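Local coordinates for hypothetical protein S4005 (Shigella flexneri 2a, PDB 1Z67) that is of unknown function but has an all-helical YidB fold with a homeodomain-like motif, which hints at, without proving, a role in binding nucleic acid, at residues 52-57 with 62-67; 76-81 with 90-95. All coordinates share one frame; numbering follows the deposited sequence.

Contact 1: 52-57 with 62-67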
ATOM      1  N   SER A  52      -9.605  10.865  -0.802  1.00 16.30           N
ATOM      2  CA  SER A  52      -9.458  12.195  -1.431  1.00 17.26           C
ATOM      3  C   SER A  52      -8.410  13.059  -0.714  1.00 16.73           C
ATOM      4  O   SER A  52      -7.756  13.884  -1.356  1.00 18.13           O
ATOM      5  CB  SER A  52     -10.807  12.927  -1.522  1.00 17.91           C
ATOM      6  OG  SER A  52     -11.204  13.386  -0.242  1.00 19.98           O
ATOM      7  N   THR A  53      -8.223  12.839   0.589  1.00 16.94           N
ATOM      8  CA  THR A  53      -7.242  13.628   1.334  1.00 17.42           C
ATOM      9  C   THR A  53      -5.798  13.177   0.991  1.00 17.48           C
ATOM     10  O   THR A  53      -4.859  13.964   1.032  1.00 19.02           O
ATOM     11  CB  THR A  53      -7.452  13.539   2.877  1.00 16.49           C
ATOM     12  OG1 THR A  53      -7.065  12.243   3.375  1.00 18.23           O
ATOM     13  CG2 THR A  53      -8.913  13.838   3.263  1.00 17.79           C
ATOM     14  N   TRP A  54      -5.632  11.902   0.649  1.00 17.05           N
ATOM     15  CA  TRP A  54      -4.315  11.383   0.209  1.00 16.96           C
ATOM     16  C   TRP A  54      -3.976  11.857  -1.186  1.00 17.01           C
ATOM     17  O   TRP A  54      -2.813  12.222  -1.461  1.00 18.14           O
ATOM     18  CB  TRP A  54      -4.327   9.876   0.196  1.00 16.52           C
ATOM     19  CG  TRP A  54      -4.782   9.221   1.487  1.00 16.04           C
ATOM     20  CD1 TRP A  54      -4.923   9.815   2.713  1.00 16.72           C
ATOM     21  CD2 TRP A  54      -5.142   7.846   1.663  1.00 15.06           C
ATOM     22  NE1 TRP A  54      -5.369   8.911   3.629  1.00 17.58           N
ATOM     23  CE2 TRP A  54      -5.520   7.689   3.018  1.00 15.38           C
ATOM     24  CE3 TRP A  54      -5.204   6.735   0.793  1.00 14.09           C
ATOM     25  CZ2 TRP A  54      -5.938   6.439   3.537  1.00 16.49           C
ATOM     26  CZ3 TRP A  54      -5.604   5.505   1.290  1.00 15.02           C
ATOM     27  CH2 TRP A  54      -5.995   5.367   2.645  1.00 16.42           C
ATOM     28  N   LEU A  55      -4.987  11.908  -2.057  1.00 17.07           N
ATOM     29  CA  LEU A  55      -4.779  12.347  -3.445  1.00 18.04           C
ATOM     30  C   LEU A  55      -4.462  13.856  -3.550  1.00 19.23           C
ATOM     31  O   LEU A  55      -3.735  14.297  -4.448  1.00 19.73           O
ATOM     32  CB  LEU A  55      -6.032  12.014  -4.279  1.00 17.03           C
ATOM     33  CG  LEU A  55      -6.245  10.504  -4.464  1.00 16.15           C
ATOM     34  CD1 LEU A  55      -7.598  10.291  -5.154  1.00 17.06           C
ATOM     35  CD2 LEU A  55      -5.109   9.879  -5.311  1.00 16.34           C
ATOM     36  N   SER A  56      -5.044  14.629  -2.654  1.00 20.41           N
ATOM     37  CA  SER A  56      -4.889  16.094  -2.680  1.00 21.03           C
ATOM     38  C   SER A  56      -3.402  16.457  -2.569  1.00 22.73           C
ATOM     39  O   SER A  56      -2.641  15.792  -1.821  1.00 23.57           O
ATOM     40  CB  SER A  56      -5.640  16.683  -1.495  0.50 20.42           C
ATOM     41  OG  SER A  56      -5.415  18.075  -1.431  0.50 15.44           O
ATOM     42  N   ASN A  57      -2.973  17.486  -3.314  1.00 24.49           N
ATOM     43  CA  ASN A  57      -1.606  18.019  -3.173  1.00 26.46           C
ATOM     44  C   ASN A  57      -1.524  19.217  -2.234  1.00 27.66           C
ATOM     45  O   ASN A  57      -0.463  19.834  -2.093  1.00 27.67           O
ATOM     46  CB  ASN A  57      -0.917  18.286  -4.539  1.00 26.39           C
ATOM     47  CG  ASN A  57      -1.705  19.229  -5.466  1.00 27.20           C
ATOM     48  OD1 ASN A  57      -2.491  20.084  -5.026  1.00 27.79           O
ATOM     49  ND2 ASN A  57      -1.475  19.074  -6.779  1.00 26.41           N
ATOM     50  N   GLN A  62      -5.476  12.117   5.781  1.00 24.52           N
ATOM     51  CA  GLN A  62      -6.333  11.612   6.866  1.00 24.56           C
ATOM     52  C   GLN A  62      -5.960  10.182   7.289  1.00 24.27           C
ATOM     53  O   GLN A  62      -5.680   9.326   6.455  1.00 23.50           O
ATOM     54  CB  GLN A  62      -7.813  11.687   6.495  1.00 24.98           C
ATOM     55  CG  GLN A  62      -8.759  11.382   7.682  1.00 27.28           C
ATOM     56  CD  GLN A  62     -10.221  11.793   7.431  1.00 30.26           C
ATOM     57  OE1 GLN A  62     -10.510  12.616   6.559  1.00 33.89           O
ATOM     58  NE2 GLN A  62     -11.139  11.219   8.201  1.00 30.18           N
ATOM     59  N   SER A  63      -5.933   9.927   8.595  1.00 23.82           N
ATOM     60  CA  SER A  63      -5.609   8.596   9.107  1.00 23.43           C
ATOM     61  C   SER A  63      -6.685   7.570   8.719  1.00 22.79           C
ATOM     62  O   SER A  63      -7.834   7.928   8.465  1.00 23.34           O
ATOM     63  CB  SER A  63      -5.484   8.663  10.636  0.50 23.98           C
ATOM     64  OG  SER A  63      -5.478   7.378  11.234  0.50 24.85           O
ATOM     65  N   VAL A  64      -6.269   6.307   8.599  1.00 21.59           N
ATOM     66  CA  VAL A  64      -7.143   5.165   8.353  1.00 20.42           C
ATOM     67  C   VAL A  64      -6.662   4.026   9.243  1.00 20.36           C
ATOM     68  O   VAL A  64      -5.457   3.922   9.528  1.00 21.47           O
ATOM     69  CB  VAL A  64      -7.123   4.769   6.833  1.00 21.06           C
ATOM     70  CG1 VAL A  64      -5.746   4.249   6.392  1.00 21.48           C
ATOM     71  CG2 VAL A  64      -8.242   3.756   6.448  1.00 19.85           C
ATOM     72  N   SER A  65      -7.586   3.188   9.707  1.00 19.56           N
ATOM     73  CA  SER A  65      -7.206   2.041  10.522  1.00 19.77           C
ATOM     74  C   SER A  65      -6.987   0.801   9.678  1.00 18.73           C
ATOM     75  O   SER A  65      -7.529   0.691   8.561  1.00 18.74           O
ATOM     76  CB  SER A  65      -8.281   1.758  11.564  1.00 19.65           C
ATOM     77  OG  SER A  65      -9.429   1.218  10.972  1.00 22.45           O
ATOM     78  N   GLY A  66      -6.215  -0.149  10.206  1.00 19.83           N
ATOM     79  CA  GLY A  66      -6.080  -1.456   9.556  1.00 19.74           C
ATOM     80  C   GLY A  66      -7.433  -2.121   9.342  1.00 19.26           C
ATOM     81  O   GLY A  66      -7.708  -2.693   8.287  1.00 18.83           O
ATOM     82  N   GLU A  67      -8.307  -2.026  10.338  1.00 19.72           N
ATOM     83  CA  GLU A  67      -9.639  -2.599  10.235  1.00 20.26           C
ATOM     84  C   GLU A  67     -10.398  -1.963   9.064  1.00 20.01           C
ATOM     85  O   GLU A  67     -11.065  -2.672   8.307  1.00 19.71           O
ATOM     86  CB  GLU A  67     -10.390  -2.341  11.554  0.50 20.81           C
ATOM     87  CG  GLU A  67      -9.592  -2.678  12.833  0.50 23.76           C
ATOM     88  CD  GLU A  67      -8.724  -1.518  13.344  0.50 26.27           C
ATOM     89  OE1 GLU A  67      -9.256  -0.662  14.099  0.50 28.91           O
ATOM     90  OE2 GLU A  67      -7.512  -1.474  13.019  0.50 24.53           O
TER
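W54 and T53, neighbours on the last turn of helix 48-55, hold the two backbone polar groups of a single residue, Q62. The indole NE1 of W54 donates to Q62 O at 2.9 Å, nearly straight (171° at the hydrogen); it meets a lone pair of the carbonyl in the carbonyl plane, and the oxygen lies in the plane of the indole ring. In the other direction Q62 N gives its hydrogen to T53 OG1, also at 2.9 Å. That hydroxyl, set between the backbone N and carbonyl carbon of T53 (chi1 72°), is hydrogen-bonded to I50 O as well, which fixes its rotation. Q62 CB rests against T53, 3.3 Å from T53 OG1 and 4.0 Å from T53 CG2, and the rest of the side chain runs across the threonine at a slant. Farther along the extended chain V64 points its CB toward the helix and sets CG1 against the benzo edge of the indole, 3.6 Å from W54 CZ2. P101 of helix 89-106 touches both W54 and V64. Q62 thus ties the extended approach to helix 66-73 to helix 48-55, while the buried indole has its one polar atom satisfied and its carbon edge in apolar packing.

Contact 2: 76-81 with 90-95; sequences NAVSDL and STASSL. With NA (sodium ion), chain B.
V78 lays CG1 over the backbone and side chain of S93, 3.7 Å from S93 N and 3.8 Å from S93 CB. CG1 stands anti to the backbone N (chi1 180°), which turns it toward S93. Beside it A92 CB lies 3.9 Å from V78 CG1 and near V78 O, so the small residue meets main chain as well as side chain. One turn on, L81 extends CD2 past A92 to L95, the two CD2 atoms 4.3 Å apart, a looser touch than that at V78. The segment axes approach to 8.3 Å and run almost at right angles, at 92°. W28 of helix 21-31 packs against L81, and I25 of the same helix against L95. On a different face of helix 75-85, D80 points away from the partner helix and binds sodium through OD1 at 2.5 Å; Q83 and a water are further ligands, and D80 OD2 accepts a hydrogen bond from Q32. Helix 75-85 is therefore two-sided: its buried apolar side meets helix 89-106 by van der Waals contact, and its polar side carries a sodium ion, which would partly offset the negative charge of D80.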
ATOM      1  N   ASN A  76      -9.279 -11.314   1.904  1.00 19.67           N
ATOM      2  CA  ASN A  76      -8.392 -12.082   1.040  1.00 19.35           C
ATOM      3  C   ASN A  76      -7.228 -11.253   0.496  1.00 19.60           C
ATOM      4  O   ASN A  76      -6.086 -11.707   0.506  1.00 19.96           O
ATOM      5  CB  ASN A  76      -9.166 -12.674  -0.121  0.60 20.18           C
ATOM      6  CG  ASN A  76     -10.095 -13.746   0.319  0.60 20.09           C
ATOM      7  OD1 ASN A  76     -10.142 -14.100   1.503  0.60 22.44           O
ATOM      8  ND2 ASN A  76     -10.846 -14.285  -0.628  0.60 21.20           N
ATOM      9  N   ALA A  77      -7.543 -10.051   0.006  1.00 18.75           N
ATOM     10  CA  ALA A  77      -6.505  -9.124  -0.497  1.00 18.99           C
ATOM     11  C   ALA A  77      -5.445  -8.841   0.573  1.00 18.89           C
ATOM     12  O   ALA A  77      -4.229  -8.896   0.311  1.00 18.31           O
ATOM     13  CB  ALA A  77      -7.127  -7.819  -0.979  1.00 19.51           C
ATOM     14  N   VAL A  78      -5.905  -8.503   1.765  1.00 17.33           N
ATOM     15  CA  VAL A  78      -4.947  -8.180   2.831  1.00 17.43           C
ATOM     16  C   VAL A  78      -4.149  -9.413   3.255  1.00 16.81           C
ATOM     17  O   VAL A  78      -2.931  -9.327   3.452  1.00 16.15           O
ATOM     18  CB  VAL A  78      -5.648  -7.482   3.998  1.00 17.49           C
ATOM     19  CG1 VAL A  78      -4.658  -7.157   5.108  1.00 17.78           C
ATOM     20  CG2 VAL A  78      -6.287  -6.190   3.477  1.00 17.22           C
ATOM     21  N   SER A  79      -4.823 -10.571   3.344  1.00 17.12           N
ATOM     22  CA  SER A  79      -4.164 -11.833   3.671  1.00 17.64           C
ATOM     23  C   SER A  79      -3.105 -12.192   2.614  1.00 17.93           C
ATOM     24  O   SER A  79      -2.055 -12.744   2.943  1.00 18.31           O
ATOM     25  CB  SER A  79      -5.200 -12.964   3.805  0.60 17.86           C
ATOM     26  OG  SER A  79      -4.556 -14.210   3.996  0.60 20.66           O
ATOM     27  N   ASP A  80      -3.374 -11.862   1.349  1.00 17.38           N
ATOM     28  CA  ASP A  80      -2.394 -12.062   0.278  1.00 18.03           C
ATOM     29  C   ASP A  80      -1.072 -11.323   0.609  1.00 17.31           C
ATOM     30  O   ASP A  80       0.028 -11.873   0.468  1.00 18.81           O
ATOM     31  CB  ASP A  80      -2.948 -11.561  -1.082  1.00 16.88           C
ATOM     32  CG  ASP A  80      -4.083 -12.467  -1.665  1.00 19.01           C
ATOM     33  OD1 ASP A  80      -4.251 -13.616  -1.188  1.00 21.28           O
ATOM     34  OD2 ASP A  80      -4.801 -12.004  -2.575  1.00 20.99           O
ATOM     35  N   LEU A  81      -1.178 -10.076   1.055  1.00 17.06           N
ATOM     36  CA  LEU A  81       0.040  -9.336   1.430  1.00 17.01           C
ATOM     37  C   LEU A  81       0.709  -9.978   2.669  1.00 17.04           C
ATOM     38  O   LEU A  81       1.936 -10.146   2.707  1.00 17.09           O
ATOM     39  CB  LEU A  81      -0.294  -7.889   1.688  1.00 16.60           C
ATOM     40  CG  LEU A  81       0.900  -7.062   2.179  1.00 14.27           C
ATOM     41  CD1 LEU A  81       2.023  -7.026   1.112  1.00 15.64           C
ATOM     42  CD2 LEU A  81       0.417  -5.663   2.483  1.00 15.65           C
ATOM     43  N   SER A  90      -3.886  -9.084  10.304  1.00 15.14           N
ATOM     44  CA  SER A  90      -3.947  -7.861  11.079  1.00 15.60           C
ATOM     45  C   SER A  90      -2.630  -7.083  11.005  1.00 16.21           C
ATOM     46  O   SER A  90      -2.645  -5.873  10.806  1.00 16.49           O
ATOM     47  CB  SER A  90      -4.300  -8.208  12.527  0.60 15.51           C
ATOM     48  OG  SER A  90      -4.303  -7.062  13.352  0.60 16.63           O
ATOM     49  N   THR A  91      -1.499  -7.766  11.093  1.00 15.93           N
ATOM     50  CA  THR A  91      -0.222  -7.078  10.942  1.00 15.83           C
ATOM     51  C   THR A  91      -0.118  -6.467   9.530  1.00 15.32           C
ATOM     52  O   THR A  91       0.318  -5.319   9.364  1.00 14.31           O
ATOM     53  CB  THR A  91       0.906  -8.079  11.158  1.00 15.59           C
ATOM     54  OG1 THR A  91       0.853  -8.559  12.500  1.00 16.16           O
ATOM     55  CG2 THR A  91       2.307  -7.442  10.911  1.00 17.16           C
ATOM     56  N   ALA A  92      -0.533  -7.220   8.509  1.00 15.20           N
ATOM     57  CA  ALA A  92      -0.526  -6.678   7.142  1.00 14.90           C
ATOM     58  C   ALA A  92      -1.440  -5.463   7.003  1.00 15.02           C
ATOM     59  O   ALA A  92      -1.079  -4.501   6.326  1.00 14.57           O
ATOM     60  CB  ALA A  92      -0.929  -7.742   6.197  1.00 15.95           C
ATOM     61  N   SER A  93      -2.616  -5.474   7.634  1.00 15.19           N
ATOM     62  CA  SER A  93      -3.530  -4.337   7.531  1.00 14.50           C
ATOM     63  C   SER A  93      -2.932  -3.125   8.230  1.00 15.01           C
ATOM     64  O   SER A  93      -3.120  -1.982   7.781  1.00 14.93           O
ATOM     65  CB  SER A  93      -4.943  -4.651   8.005  0.60 16.15           C
ATOM     66  OG  SER A  93      -4.996  -4.686   9.403  0.60 13.44           O
ATOM     67  N   SER A  94      -2.232  -3.358   9.343  1.00 14.70           N
ATOM     68  CA  SER A  94      -1.613  -2.247  10.055  1.00 16.14           C
ATOM     69  C   SER A  94      -0.477  -1.642   9.216  1.00 15.79           C
ATOM     70  O   SER A  94      -0.332  -0.423   9.147  1.00 15.65           O
ATOM     71  CB  SER A  94      -1.076  -2.710  11.402  1.00 15.90           C
ATOM     72  OG  SER A  94      -2.138  -2.967  12.330  1.00 21.94           O
ATOM     73  N   LEU A  95       0.292  -2.484   8.538  1.00 15.10           N
ATOM     74  CA  LEU A  95       1.357  -2.037   7.624  1.00 15.63           C
ATOM     75  C   LEU A  95       0.756  -1.154   6.532  1.00 14.53           C
ATOM     76  O   LEU A  95       1.267  -0.062   6.236  1.00 15.08           O
ATOM     77  CB  LEU A  95       2.025  -3.246   6.984  1.00 15.51           C
ATOM     78  CG  LEU A  95       3.021  -2.979   5.846  1.00 16.87           C
ATOM     79  CD1 LEU A  95       4.219  -2.240   6.373  1.00 18.20           C
ATOM     80  CD2 LEU A  95       3.409  -4.294   5.226  1.00 18.57           C
TER
HETATM   81 NA    NA B 201      -5.297 -14.913   0.608  1.00 48.32          NA
HETATM   82  O   HOH W   1      -7.245 -16.588   1.377  1.00 43.83           O

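Both segments of contact 1 precede both of contact 2 in the chain, and the centres of the two contacts lie about 17 Å apart. They nevertheless meet directly: G66 O, at the start of helix 66-73, packs 3.4 Å from S93 CB on helix 89-106. Helix 66-73 is followed in the chain by helix 75-85, so the chain held at 62-67 soon enters the crossing at 76-81. The sodium ion sits on the helix of contact 2, at D80, on the side turned away from the packing with 90-95. Helix 89-106 serves both places, with S93 at contact 2 and P101, farther along, against W54 and V64 of contact 1.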